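Local coordinates for biofilm-associated surface protein (PDB 7C7U) that probably acts in staphylococcal adhesion and biofilm formation as a calcium-binding, cell-wall-anchored surface protein whose switching modulates functional amyloid, at residues 89-92 against 97-100; 123-128 against 135-140; 217-222 against 227-232; 255-260 against 327-332; 436-441 against 496-501. One frame throughout, in Å; residues are numbered along the deposited sequence.

Contact 1. Residues 89-92 against 97-100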
# COMPACT_ATOMS: atom_id res chain seq x y z
N ALA A 89 -3.48 -23.99 17.45
CA ALA A 89 -3.45 -25.12 16.54
C ALA A 89 -2.30 -26.03 16.94
O ALA A 89 -1.35 -25.59 17.59
CB ALA A 89 -3.29 -24.67 15.08
N ASN A 90 -2.39 -27.29 16.53
CA ASN A 90 -1.32 -28.25 16.73
C ASN A 90 -0.27 -28.09 15.65
O ASN A 90 -0.61 -28.07 14.46
CB ASN A 90 -1.85 -29.68 16.68
CG ASN A 90 -2.76 -30.00 17.83
OD1 ASN A 90 -2.85 -29.24 18.79
ND2 ASN A 90 -3.43 -31.14 17.75
N PRO A 91 1.01 -28.02 15.99
CA PRO A 91 2.04 -28.04 14.95
C PRO A 91 1.98 -29.35 14.19
O PRO A 91 1.41 -30.34 14.65
CB PRO A 91 3.36 -27.90 15.73
CG PRO A 91 2.95 -27.35 17.07
CD PRO A 91 1.59 -27.93 17.34
N SER A 92 2.50 -29.33 12.97
CA SER A 92 2.46 -30.51 12.12
C SER A 92 3.19 -31.65 12.79
O SER A 92 4.32 -31.47 13.26
CB SER A 92 3.08 -30.21 10.76
OG SER A 92 4.39 -29.66 10.90
N PRO A 97 -1.17 -28.17 21.41
CA PRO A 97 -1.43 -26.88 20.76
C PRO A 97 -0.39 -25.82 21.06
O PRO A 97 0.26 -25.81 22.12
CB PRO A 97 -2.80 -26.47 21.31
CG PRO A 97 -3.00 -27.32 22.55
CD PRO A 97 -2.29 -28.60 22.26
N VAL A 98 -0.21 -24.92 20.10
CA VAL A 98 0.55 -23.68 20.26
C VAL A 98 -0.42 -22.52 20.06
O VAL A 98 -1.27 -22.55 19.17
CB VAL A 98 1.71 -23.60 19.24
CG1 VAL A 98 2.42 -22.26 19.34
CG2 VAL A 98 2.67 -24.77 19.47
N GLU A 99 -0.26 -21.48 20.88
CA GLU A 99 -1.21 -20.39 20.94
C GLU A 99 -0.74 -19.23 20.08
O GLU A 99 0.45 -18.89 20.06
CB GLU A 99 -1.39 -19.92 22.39
CG GLU A 99 -2.71 -19.24 22.68
CD GLU A 99 -2.86 -18.83 24.14
OE1 GLU A 99 -3.26 -17.67 24.39
OE2 GLU A 99 -2.58 -19.67 25.02
N PHE A 100 -1.68 -18.63 19.35
CA PHE A 100 -1.40 -17.40 18.62
C PHE A 100 -1.48 -16.21 19.57
O PHE A 100 -2.17 -16.26 20.59
CB PHE A 100 -2.41 -17.21 17.48
CG PHE A 100 -2.31 -18.24 16.36
CD1 PHE A 100 -2.47 -19.60 16.62
CD2 PHE A 100 -2.16 -17.83 15.05
CE1 PHE A 100 -2.42 -20.53 15.59
CE2 PHE A 100 -2.11 -18.76 14.01
CZ PHE A 100 -2.24 -20.11 14.29

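Contact 2. Residues 123-128 against 135-140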
# COMPACT_ATOMS: atom_id res chain seq x y z
N ASP A 123 9.08 -23.32 18.38
CA ASP A 123 7.74 -23.16 18.97
C ASP A 123 6.75 -22.63 17.93
O ASP A 123 5.87 -21.81 18.23
CB ASP A 123 7.79 -22.24 20.20
CG ASP A 123 6.50 -22.25 20.98
OD1 ASP A 123 5.99 -23.35 21.27
OD2 ASP A 123 5.99 -21.15 21.28
N GLY A 124 6.87 -23.12 16.71
CA GLY A 124 5.96 -22.71 15.65
C GLY A 124 5.05 -23.81 15.17
O GLY A 124 4.69 -24.72 15.92
N LEU A 125 4.67 -23.75 13.89
CA LEU A 125 3.64 -24.66 13.41
C LEU A 125 4.11 -25.69 12.40
O LEU A 125 3.49 -26.75 12.30
CB LEU A 125 2.47 -23.86 12.80
CG LEU A 125 1.51 -23.19 13.79
CD1 LEU A 125 0.33 -22.55 13.06
CD2 LEU A 125 1.03 -24.16 14.84
N PHE A 126 5.19 -25.44 11.66
CA PHE A 126 5.53 -26.30 10.53
C PHE A 126 6.94 -26.87 10.66
O PHE A 126 7.87 -26.17 11.08
CB PHE A 126 5.37 -25.55 9.22
CG PHE A 126 3.96 -25.10 8.94
CD1 PHE A 126 2.93 -26.02 8.84
CD2 PHE A 126 3.66 -23.77 8.79
CE1 PHE A 126 1.63 -25.62 8.59
CE2 PHE A 126 2.36 -23.36 8.54
CZ PHE A 126 1.35 -24.29 8.44
N GLY A 127 7.07 -28.14 10.29
CA GLY A 127 8.35 -28.81 10.24
C GLY A 127 8.40 -29.99 11.19
O GLY A 127 7.36 -30.47 11.65
N GLY A 128 9.61 -30.49 11.48
CA GLY A 128 9.80 -31.52 12.48
C GLY A 128 10.15 -30.91 13.83
O GLY A 128 10.35 -29.71 13.97
N TYR A 135 3.15 -29.80 4.97
CA TYR A 135 2.80 -29.89 6.38
C TYR A 135 1.41 -29.34 6.62
O TYR A 135 1.00 -28.36 5.98
CB TYR A 135 3.82 -29.13 7.24
CG TYR A 135 5.17 -29.80 7.26
CD1 TYR A 135 5.33 -31.07 7.80
CD2 TYR A 135 6.27 -29.17 6.74
CE1 TYR A 135 6.56 -31.69 7.81
CE2 TYR A 135 7.51 -29.77 6.74
CZ TYR A 135 7.65 -31.03 7.28
OH TYR A 135 8.89 -31.63 7.29
N THR A 136 0.69 -29.96 7.55
CA THR A 136 -0.61 -29.49 7.97
C THR A 136 -0.56 -29.33 9.48
O THR A 136 -0.19 -30.27 10.19
CB THR A 136 -1.73 -30.47 7.59
OG1 THR A 136 -1.81 -30.59 6.17
CG2 THR A 136 -3.07 -29.97 8.13
N ALA A 137 -0.89 -28.14 9.96
CA ALA A 137 -1.19 -27.93 11.37
C ALA A 137 -2.67 -28.21 11.57
O ALA A 137 -3.52 -27.60 10.91
CB ALA A 137 -0.84 -26.50 11.80
N LYS A 138 -2.98 -29.16 12.43
CA LYS A 138 -4.36 -29.61 12.58
C LYS A 138 -4.95 -29.12 13.89
O LYS A 138 -4.26 -28.57 14.76
CB LYS A 138 -4.46 -31.14 12.51
CG LYS A 138 -3.84 -31.76 11.28
CD LYS A 138 -4.06 -33.27 11.28
CE LYS A 138 -3.65 -33.88 9.95
NZ LYS A 138 -3.45 -35.35 10.09
N ASN A 139 -6.25 -29.35 14.02
CA ASN A 139 -7.01 -29.05 15.23
C ASN A 139 -6.93 -27.57 15.58
O ASN A 139 -6.88 -27.21 16.76
CB ASN A 139 -6.54 -29.90 16.42
CG ASN A 139 -7.63 -30.09 17.45
OD1 ASN A 139 -8.74 -30.48 17.12
ND2 ASN A 139 -7.31 -29.80 18.70
N GLY A 140 -6.89 -26.72 14.57
CA GLY A 140 -6.95 -25.29 14.82
C GLY A 140 -8.30 -24.92 15.40
O GLY A 140 -9.34 -25.48 15.02

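Contact 3. Residues 217-222 against 227-232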
# COMPACT_ATOMS: atom_id res chain seq x y z
N ALA A 217 -5.70 -12.66 -4.26
CA ALA A 217 -6.07 -11.65 -5.23
C ALA A 217 -5.16 -10.46 -5.01
O ALA A 217 -5.03 -9.99 -3.88
CB ALA A 217 -7.55 -11.24 -5.10
N THR A 218 -4.50 -10.01 -6.07
CA THR A 218 -3.50 -8.96 -5.96
C THR A 218 -3.67 -7.97 -7.11
O THR A 218 -4.34 -8.25 -8.10
CB THR A 218 -2.07 -9.51 -5.98
OG1 THR A 218 -1.88 -10.35 -7.12
CG2 THR A 218 -1.76 -10.31 -4.72
N TYR A 219 -3.00 -6.83 -6.99
CA TYR A 219 -2.95 -5.84 -8.05
C TYR A 219 -1.59 -5.88 -8.73
O TYR A 219 -0.56 -5.97 -8.05
CB TYR A 219 -3.24 -4.43 -7.50
CG TYR A 219 -2.92 -3.33 -8.47
CD1 TYR A 219 -3.70 -3.13 -9.61
CD2 TYR A 219 -1.85 -2.48 -8.24
CE1 TYR A 219 -3.40 -2.12 -10.50
CE2 TYR A 219 -1.54 -1.46 -9.13
CZ TYR A 219 -2.32 -1.29 -10.25
OH TYR A 219 -2.04 -0.29 -11.13
N ASN A 220 -1.57 -5.83 -10.06
CA ASN A 220 -0.32 -5.79 -10.81
C ASN A 220 -0.39 -4.67 -11.85
O ASN A 220 -1.17 -4.74 -12.80
CB ASN A 220 -0.03 -7.15 -11.47
CG ASN A 220 1.37 -7.20 -12.10
OD1 ASN A 220 1.73 -6.34 -12.89
ND2 ASN A 220 2.15 -8.22 -11.74
N GLU A 221 0.45 -3.66 -11.67
CA GLU A 221 0.44 -2.49 -12.54
C GLU A 221 0.89 -2.80 -13.96
O GLU A 221 0.59 -2.03 -14.88
CB GLU A 221 1.33 -1.39 -11.96
CG GLU A 221 2.80 -1.79 -11.85
CD GLU A 221 3.16 -2.42 -10.51
OE1 GLU A 221 2.31 -3.12 -9.90
OE2 GLU A 221 4.31 -2.21 -10.06
N ASN A 222 1.60 -3.91 -14.17
CA ASN A 222 2.12 -4.26 -15.49
C ASN A 222 1.09 -4.90 -16.40
O ASN A 222 1.38 -5.10 -17.58
CB ASN A 222 3.32 -5.20 -15.34
CG ASN A 222 4.38 -4.65 -14.40
OD1 ASN A 222 4.97 -3.60 -14.65
ND2 ASN A 222 4.60 -5.35 -13.29
N GLY A 227 -3.14 -1.59 -15.70
CA GLY A 227 -2.92 -2.52 -14.61
C GLY A 227 -3.98 -3.61 -14.61
O GLY A 227 -4.89 -3.66 -15.44
N GLY A 228 -3.84 -4.53 -13.66
CA GLY A 228 -4.80 -5.62 -13.59
C GLY A 228 -4.88 -6.24 -12.22
O GLY A 228 -4.11 -5.92 -11.31
N ILE A 229 -5.88 -7.11 -12.06
CA ILE A 229 -6.07 -7.86 -10.84
C ILE A 229 -5.78 -9.31 -11.17
O ILE A 229 -6.30 -9.84 -12.16
CB ILE A 229 -7.50 -7.67 -10.28
CG1 ILE A 229 -7.79 -6.18 -9.99
CG2 ILE A 229 -7.70 -8.50 -9.01
CD1 ILE A 229 -6.91 -5.63 -8.91
N LEU A 230 -4.90 -9.94 -10.39
CA LEU A 230 -4.57 -11.35 -10.56
C LEU A 230 -5.25 -12.15 -9.47
O LEU A 230 -5.08 -11.86 -8.28
CB LEU A 230 -3.06 -11.58 -10.49
CG LEU A 230 -2.15 -10.74 -11.40
CD1 LEU A 230 -0.72 -11.15 -11.19
CD2 LEU A 230 -2.55 -10.91 -12.86
N ILE A 231 -6.00 -13.17 -9.85
CA ILE A 231 -6.73 -14.01 -8.91
C ILE A 231 -6.13 -15.40 -9.05
O ILE A 231 -6.40 -16.08 -10.04
CB ILE A 231 -8.22 -14.00 -9.19
CG1 ILE A 231 -8.76 -12.56 -9.09
CG2 ILE A 231 -8.98 -14.93 -8.20
CD1 ILE A 231 -9.85 -12.32 -10.07
N ASP A 232 -5.25 -15.79 -8.13
CA ASP A 232 -4.49 -17.04 -8.25
C ASP A 232 -5.03 -18.08 -7.28
O ASP A 232 -4.96 -17.89 -6.06
CB ASP A 232 -3.00 -16.84 -7.95
CG ASP A 232 -2.32 -15.91 -8.94
OD1 ASP A 232 -2.74 -15.83 -10.11
OD2 ASP A 232 -1.33 -15.27 -8.54
O HOH W 1 -2.53 -13.11 -6.87

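Contact 4. Residues 255-260 against 327-332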
# COMPACT_ATOMS: atom_id res chain seq x y z
N TYR A 255 -15.54 -19.96 -12.07
CA TYR A 255 -14.95 -18.81 -11.40
C TYR A 255 -16.04 -17.77 -11.12
O TYR A 255 -17.02 -17.66 -11.86
CB TYR A 255 -13.77 -18.22 -12.23
CG TYR A 255 -14.11 -18.12 -13.70
CD1 TYR A 255 -14.69 -16.97 -14.22
CD2 TYR A 255 -13.91 -19.20 -14.55
CE1 TYR A 255 -15.04 -16.89 -15.56
CE2 TYR A 255 -14.26 -19.15 -15.89
CZ TYR A 255 -14.83 -17.99 -16.39
OH TYR A 255 -15.19 -17.93 -17.72
N GLN A 256 -15.89 -17.06 -10.01
CA GLN A 256 -16.82 -16.01 -9.60
C GLN A 256 -16.03 -14.73 -9.39
O GLN A 256 -15.10 -14.70 -8.58
CB GLN A 256 -17.57 -16.41 -8.32
CG GLN A 256 -18.36 -17.76 -8.45
CD GLN A 256 -19.34 -18.01 -7.30
OE1 GLN A 256 -19.19 -17.46 -6.21
NE2 GLN A 256 -20.35 -18.86 -7.53
N ILE A 257 -16.37 -13.68 -10.14
CA ILE A 257 -15.69 -12.39 -10.04
C ILE A 257 -16.65 -11.41 -9.36
O ILE A 257 -17.81 -11.30 -9.77
CB ILE A 257 -15.24 -11.87 -11.42
CG1 ILE A 257 -14.50 -12.96 -12.21
CG2 ILE A 257 -14.35 -10.58 -11.32
CD1 ILE A 257 -13.19 -13.41 -11.57
N ASP A 258 -16.17 -10.74 -8.31
CA ASP A 258 -17.00 -9.79 -7.57
C ASP A 258 -17.72 -8.83 -8.52
O ASP A 258 -17.08 -8.15 -9.32
CB ASP A 258 -16.13 -9.01 -6.59
CG ASP A 258 -16.95 -8.26 -5.55
OD1 ASP A 258 -17.82 -7.45 -5.94
OD2 ASP A 258 -16.73 -8.47 -4.35
N LYS A 259 -19.05 -8.81 -8.42
CA LYS A 259 -19.87 -7.99 -9.31
C LYS A 259 -19.49 -6.50 -9.27
O LYS A 259 -19.62 -5.80 -10.28
CB LYS A 259 -21.35 -8.18 -8.95
CG LYS A 259 -21.72 -7.72 -7.56
CD LYS A 259 -23.19 -8.03 -7.26
CE LYS A 259 -23.60 -7.47 -5.90
NZ LYS A 259 -23.42 -5.97 -5.90
N ASP A 260 -19.01 -5.99 -8.14
CA ASP A 260 -18.66 -4.56 -8.08
C ASP A 260 -17.40 -4.22 -8.86
O ASP A 260 -17.15 -3.03 -9.09
CB ASP A 260 -18.49 -4.09 -6.64
CG ASP A 260 -19.80 -4.07 -5.88
OD1 ASP A 260 -20.84 -3.97 -6.55
OD2 ASP A 260 -19.78 -4.16 -4.64
N VAL A 327 -6.51 -16.38 -12.87
CA VAL A 327 -7.46 -15.57 -13.62
C VAL A 327 -6.95 -14.14 -13.62
O VAL A 327 -6.56 -13.62 -12.56
CB VAL A 327 -8.87 -15.67 -13.02
CG1 VAL A 327 -9.84 -14.73 -13.77
CG2 VAL A 327 -9.38 -17.12 -13.10
N VAL A 328 -6.96 -13.50 -14.78
CA VAL A 328 -6.46 -12.13 -14.94
C VAL A 328 -7.61 -11.21 -15.31
O VAL A 328 -8.31 -11.45 -16.30
CB VAL A 328 -5.35 -12.06 -16.00
CG1 VAL A 328 -4.83 -10.58 -16.14
CG2 VAL A 328 -4.20 -13.00 -15.65
N LEU A 329 -7.79 -10.14 -14.53
CA LEU A 329 -8.78 -9.12 -14.82
C LEU A 329 -8.01 -7.89 -15.30
O LEU A 329 -7.28 -7.29 -14.52
CB LEU A 329 -9.62 -8.77 -13.60
CG LEU A 329 -10.08 -9.87 -12.65
CD1 LEU A 329 -10.79 -9.17 -11.50
CD2 LEU A 329 -10.98 -10.87 -13.37
N LYS A 330 -8.17 -7.55 -16.58
CA LYS A 330 -7.53 -6.37 -17.14
C LYS A 330 -8.40 -5.15 -16.87
O LYS A 330 -9.56 -5.09 -17.29
CB LYS A 330 -7.32 -6.57 -18.65
CG LYS A 330 -6.17 -7.49 -18.98
CD LYS A 330 -5.73 -7.37 -20.44
CE LYS A 330 -4.47 -8.19 -20.71
NZ LYS A 330 -4.04 -8.20 -22.13
N LEU A 331 -7.85 -4.17 -16.15
CA LEU A 331 -8.61 -2.96 -15.85
C LEU A 331 -8.77 -2.10 -17.09
O LEU A 331 -7.93 -2.11 -18.00
CB LEU A 331 -7.92 -2.15 -14.75
CG LEU A 331 -7.85 -2.87 -13.41
CD1 LEU A 331 -7.05 -2.06 -12.41
CD2 LEU A 331 -9.25 -3.19 -12.88
N ASN A 332 -9.86 -1.33 -17.12
CA ASN A 332 -10.11 -0.40 -18.22
C ASN A 332 -9.82 1.05 -17.83
O ASN A 332 -10.04 1.94 -18.66
CB ASN A 332 -11.56 -0.54 -18.72
CG ASN A 332 -12.60 -0.26 -17.65
OD1 ASN A 332 -12.33 0.41 -16.66
ND2 ASN A 332 -13.82 -0.78 -17.85

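Contact 5. Residues 436-441 against 496-501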
# COMPACT_ATOMS: atom_id res chain seq x y z
N PRO A 436 8.58 25.67 -3.47
CA PRO A 436 9.91 26.28 -3.34
C PRO A 436 9.81 27.64 -2.67
O PRO A 436 8.79 28.32 -2.76
CB PRO A 436 10.39 26.40 -4.80
CG PRO A 436 9.14 26.48 -5.62
CD PRO A 436 8.09 25.67 -4.86
N GLN A 437 10.90 28.03 -1.99
CA GLN A 437 11.01 29.33 -1.34
C GLN A 437 12.35 29.95 -1.70
O GLN A 437 13.38 29.28 -1.69
CB GLN A 437 10.89 29.22 0.20
CG GLN A 437 9.64 28.46 0.72
CD GLN A 437 8.37 29.25 0.52
OE1 GLN A 437 8.42 30.47 0.36
NE2 GLN A 437 7.22 28.57 0.55
N ALA A 438 12.34 31.24 -2.03
CA ALA A 438 13.58 31.92 -2.40
C ALA A 438 13.50 33.35 -1.89
O ALA A 438 12.49 34.02 -2.10
CB ALA A 438 13.78 31.90 -3.92
N ALA A 439 14.55 33.79 -1.20
CA ALA A 439 14.63 35.18 -0.75
C ALA A 439 14.75 36.12 -1.94
O ALA A 439 15.35 35.78 -2.96
CB ALA A 439 15.83 35.37 0.17
N ASP A 440 14.15 37.31 -1.80
CA ASP A 440 14.35 38.37 -2.78
C ASP A 440 15.84 38.71 -2.89
O ASP A 440 16.60 38.60 -1.91
CB ASP A 440 13.55 39.63 -2.41
CG ASP A 440 12.04 39.41 -2.42
OD1 ASP A 440 11.56 38.42 -3.02
OD2 ASP A 440 11.33 40.27 -1.86
N ILE A 441 16.27 39.11 -4.09
CA ILE A 441 17.66 39.54 -4.32
C ILE A 441 17.65 40.90 -5.04
O ILE A 441 16.60 41.43 -5.37
CB ILE A 441 18.46 38.49 -5.12
CG1 ILE A 441 17.84 38.27 -6.49
CG2 ILE A 441 18.59 37.17 -4.34
CD1 ILE A 441 18.79 37.56 -7.43
N TYR A 496 10.22 37.19 -10.68
CA TYR A 496 10.79 35.99 -11.25
C TYR A 496 10.13 34.75 -10.64
O TYR A 496 9.59 34.80 -9.53
CB TYR A 496 12.31 35.93 -11.01
CG TYR A 496 13.08 36.90 -11.87
CD1 TYR A 496 12.98 38.28 -11.66
CD2 TYR A 496 13.90 36.45 -12.89
CE1 TYR A 496 13.70 39.20 -12.46
CE2 TYR A 496 14.61 37.33 -13.69
CZ TYR A 496 14.50 38.71 -13.47
OH TYR A 496 15.21 39.57 -14.27
N THR A 497 10.17 33.65 -11.39
CA THR A 497 9.69 32.35 -10.92
C THR A 497 10.88 31.48 -10.54
O THR A 497 11.85 31.40 -11.29
CB THR A 497 8.86 31.64 -11.99
OG1 THR A 497 7.79 32.47 -12.41
CG2 THR A 497 8.32 30.30 -11.47
N ILE A 498 10.79 30.84 -9.37
CA ILE A 498 11.69 29.75 -9.02
C ILE A 498 10.90 28.46 -9.21
O ILE A 498 9.89 28.23 -8.52
CB ILE A 498 12.25 29.88 -7.59
CG1 ILE A 498 13.08 28.64 -7.22
CG2 ILE A 498 11.18 30.19 -6.55
CD1 ILE A 498 14.33 28.46 -8.11
N ALA A 499 11.33 27.65 -10.17
CA ALA A 499 10.62 26.44 -10.57
C ALA A 499 11.47 25.22 -10.26
O ALA A 499 12.66 25.19 -10.61
CB ALA A 499 10.26 26.46 -12.06
N ILE A 500 10.86 24.22 -9.62
CA ILE A 500 11.50 22.97 -9.23
C ILE A 500 10.96 21.86 -10.11
O ILE A 500 9.78 21.48 -10.02
CB ILE A 500 11.29 22.66 -7.74
CG1 ILE A 500 11.49 23.92 -6.89
CG2 ILE A 500 12.24 21.57 -7.29
CD1 ILE A 500 12.90 24.47 -6.91
N ASP A 501 11.84 21.30 -10.94
CA ASP A 501 11.47 20.39 -12.02
C ASP A 501 11.86 18.97 -11.62
O ASP A 501 13.04 18.68 -11.39
CB ASP A 501 12.16 20.82 -13.32
CG ASP A 501 11.75 19.98 -14.53
OD1 ASP A 501 11.26 18.85 -14.39
OD2 ASP A 501 11.96 20.48 -15.66

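Contact 1. Residues 89-92 against 97-100
Ala-89 and Val-98 face each other as an antiparallel hydrogen-bonded pair close to the turn. The bond from Val-98 N to Ala-89 O is short, 2.8 Å, and almost straight at 175°. Its partner, from Ala-89 N to Val-98 O, is longer at 3.1 Å and a little bent. Beside the short bond, Pro-97 CA sits 3.4 Å from Ala-89 O in a CA-H...O contact, which gives that carbonyl a second neighbour.

The side chains add a small apolar clasp. Val-98 carries CG1 anti to its backbone N (chi1 175°), which leaves CG2 beside that N and aimed at Pro-91; CG2 meets Pro-91 CG at 3.5 Å, the valine lying crosswise to the proline ring. Further along, the Phe-100 ring offers its edge to Ala-89, with CE1 4.1 Å from Ala-89 N. Asn-90 OD1 approaches Pro-97 N at 3.3 Å, but proline has no hydrogen to give, so this is contact without bonding.

Second-shell partners hold the first strand in place. Asn-90 and Ser-92 make backbone bonds to Lys-138 and Leu-125, and Ser-92 OG bonds Gly-127 N. The pair lies next to the turn that joins strands 84-90 and 98-104; strand 133-144 flanks 84-90, while strand 113-117 runs beside 98-104 and brings Val-116 and Trp-114 against Phe-100.

Contact 2. Residues 123-128 against 135-140
Tyr-135 lies along Phe-126 and Gly-127, just past the corner at Leu-125, and its side chain can be followed outward from the strand. CB touches the ring of Phe-126, 3.6 Å from CD1, and the two aromatic side chains then run alongside each other, pointing opposite ways. At chi1 -69° the tyrosine CG stands beside its own backbone N, and from there the ring runs along the main chain of Gly-127. CG is 3.9 Å from Gly-127 N, CD2 3.8 Å from the same nitrogen, and CE2 3.7 Å from Gly-127 CA. CZ still has Gly-127 CA for a neighbour, and at the tip OH has moved only slightly away from it.

All of this amounts to a glycine laid over one ring face. Gly-127 CA is 3.9 Å from the centroid of the Tyr-135 ring and 19° off its normal, a CH-pi contact. The glycine has positive phi, and its N as well as its CA sits over the ring face.

Phe-126 CE1 lies 3.8 Å from Ala-137 N and 4.1 Å from Ala-137 CB, and Leu-125 CD2 packs more loosely on the same methyl. The Phe-126 ring also meets that of Phe-118, their planes at about 60°. Leu-125 and Phe-126 both touch Ile-72 of strand 70-76, so the loop packs between that strand and strand 133-144. The latter is paired with strands 52-61 and 84-90, and Leu-57 and Ser-59 of strand 52-61 also touch the loop.

Contact 3. Residues 217-222 against 227-232
Tyr-219 and Ile-229 lie crosswise on one face of this hairpin. The tyrosine has CG anti to its backbone N (chi1 168°), which lays the ring back over the partner strand: CD1 comes 3.3 Å from Gly-228 O, and Ile-229 CD1 lies at the ring edge, 4.1 Å from Tyr-219 CD1. On the opposite face Leu-230 slants across two neighbours, its CB 3.8 Å from Thr-218 OG1 and its CD1 4.1 Å from Asn-220 CB.

Below the side chains, Thr-218 with Leu-230 and Asn-220 with Gly-228 form hydrogen-bonded pairs. The straightest bond, Asn-220 N to Gly-228 O, is 2.8 Å at 173°. A water hydrogen-bonded to Thr-218 OG1 can also donate to Leu-230 O or, weakly, to Asp-232 OD2, but acceptors outnumber its protons; Asp-232 OD1 is salt-bridged to Arg-326. Where the strand ends, Asn-220 OD1 accepts from Asn-222 N at 2.7 Å, an Asx turn. Gly-227 CA lies 4.2 Å from Tyr-219 CE1.

Strand 210-220 is an edge of its five-stranded antiparallel sheet. Strand 323-331 pairs with the far side of 228-237, and Leu-385 of strand 381-388 packs on Ala-217 and Ile-229.

Contact 4. Residues 255-260 against 327-332
Ile-257 and Leu-329 have their CA atoms 9.0 Å apart, too far for backbone pairing, and the two strands meet only through side chains that point at each other. Leu-329 arrives with both methyls: its CD1 lies 3.8 Å from Ile-257 CG2, and its CD2 lies 3.8 Å from Ile-257 CD1. The two side chains overlap side by side while heading opposite ways, so each covers the flank of the other.

The isoleucine torsions explain the double contact. With chi1 -49°, CG1 stands beside the backbone N and CG2 anti to it, so both branches splay toward the opposing strand. The end methyl then serves a second partner, as Ile-257 CD1 also touches Val-327 CG1, more loosely, at 4.2 Å. Val-327 and Leu-329, two positions apart, thus flank one isoleucine tip. Ile-231 joins the cluster from the adjoining strand 228-237, its CD1 3.8 Å from Ile-257 CD1, and Ile-265 touches the same side chain.

After Ile-257 comes an Asx turn: Asp-258 OD1, through its anti lone pair, accepts from Asp-260 N at 2.9 Å, leading into a short 3-10 segment; the other oxygen, OD2, is taken by Thr-363 N of strand 359-369.

Strand 252-257 is an inner strand of a four-stranded antiparallel sheet, and strand 323-331 is the middle one of a five-stranded antiparallel sheet. Buried aliphatic residues interleaving between two such layers, with hydrogen bonding kept within each, are the core packing of a beta-sandwich.

Contact 5. Residues 436-441 against 496-501
At chi1 -44° and chi2 -64°, Ile-500 swings CG1 up beside its backbone N and presses it on the Pro-436 ring; Ile-498, with CG1 anti to its N (chi1 174°), turns CG2 instead toward Ala-438. The proline contact is the tighter. Pro-436 CB lies 3.4 Å from Ile-500 CG1, closer than ordinary van der Waals contact, with Ile-500 CD1 also 3.8 Å from that CB as the two side chains pass antiparallel, flank to flank. The ring reaches the backbone too, Pro-436 CG resting 3.5 Å from Ile-498 O. Ile-498 CG2 bridges two neighbours, 4.1 Å from Ala-438 CB and 4.2 Å from Pro-436 CB.

Strands 437-442 and 494-501 are not paired here, since strand 509-516 runs between them in the sheet order. Their meeting through side chains suggests that the sheet curls over an apolar core, consistent with the Ig-like beta-sandwich domains common in bacterial surface proteins. Phe-484 of strand 483-487 touches both isoleucines, and Ala-463 packs on them from strand 462-466. Pro-436 O accepts from Asn-511 ND2, and the proline side chain stands about 8 Å from a bound calcium ion.

In the fold
Contacts 1 and 2 are one unit of the N-terminal sheet: their centres are 6 Å apart, and Ser-92 N probably hydrogen-bonds Leu-125 O at 2.8 Å. Contacts 3 and 4, centres 10 Å apart, share the five-stranded sheet through strands 228-237 and 323-331, and contact 4 joins it to the four-stranded sheet. The nearest atoms of contacts 2 and 3 are about 17 Å apart. Contact 5 stands alone, its centre about 62 Å from that of contact 1. Four calcium sites use residues 389-433, between contacts 4 and 5 in the chain, one of them completed by Glu-509; a calcium ion lies about 8 Å from the Pro-436 side chain and one about 13 Å from that of Tyr-219.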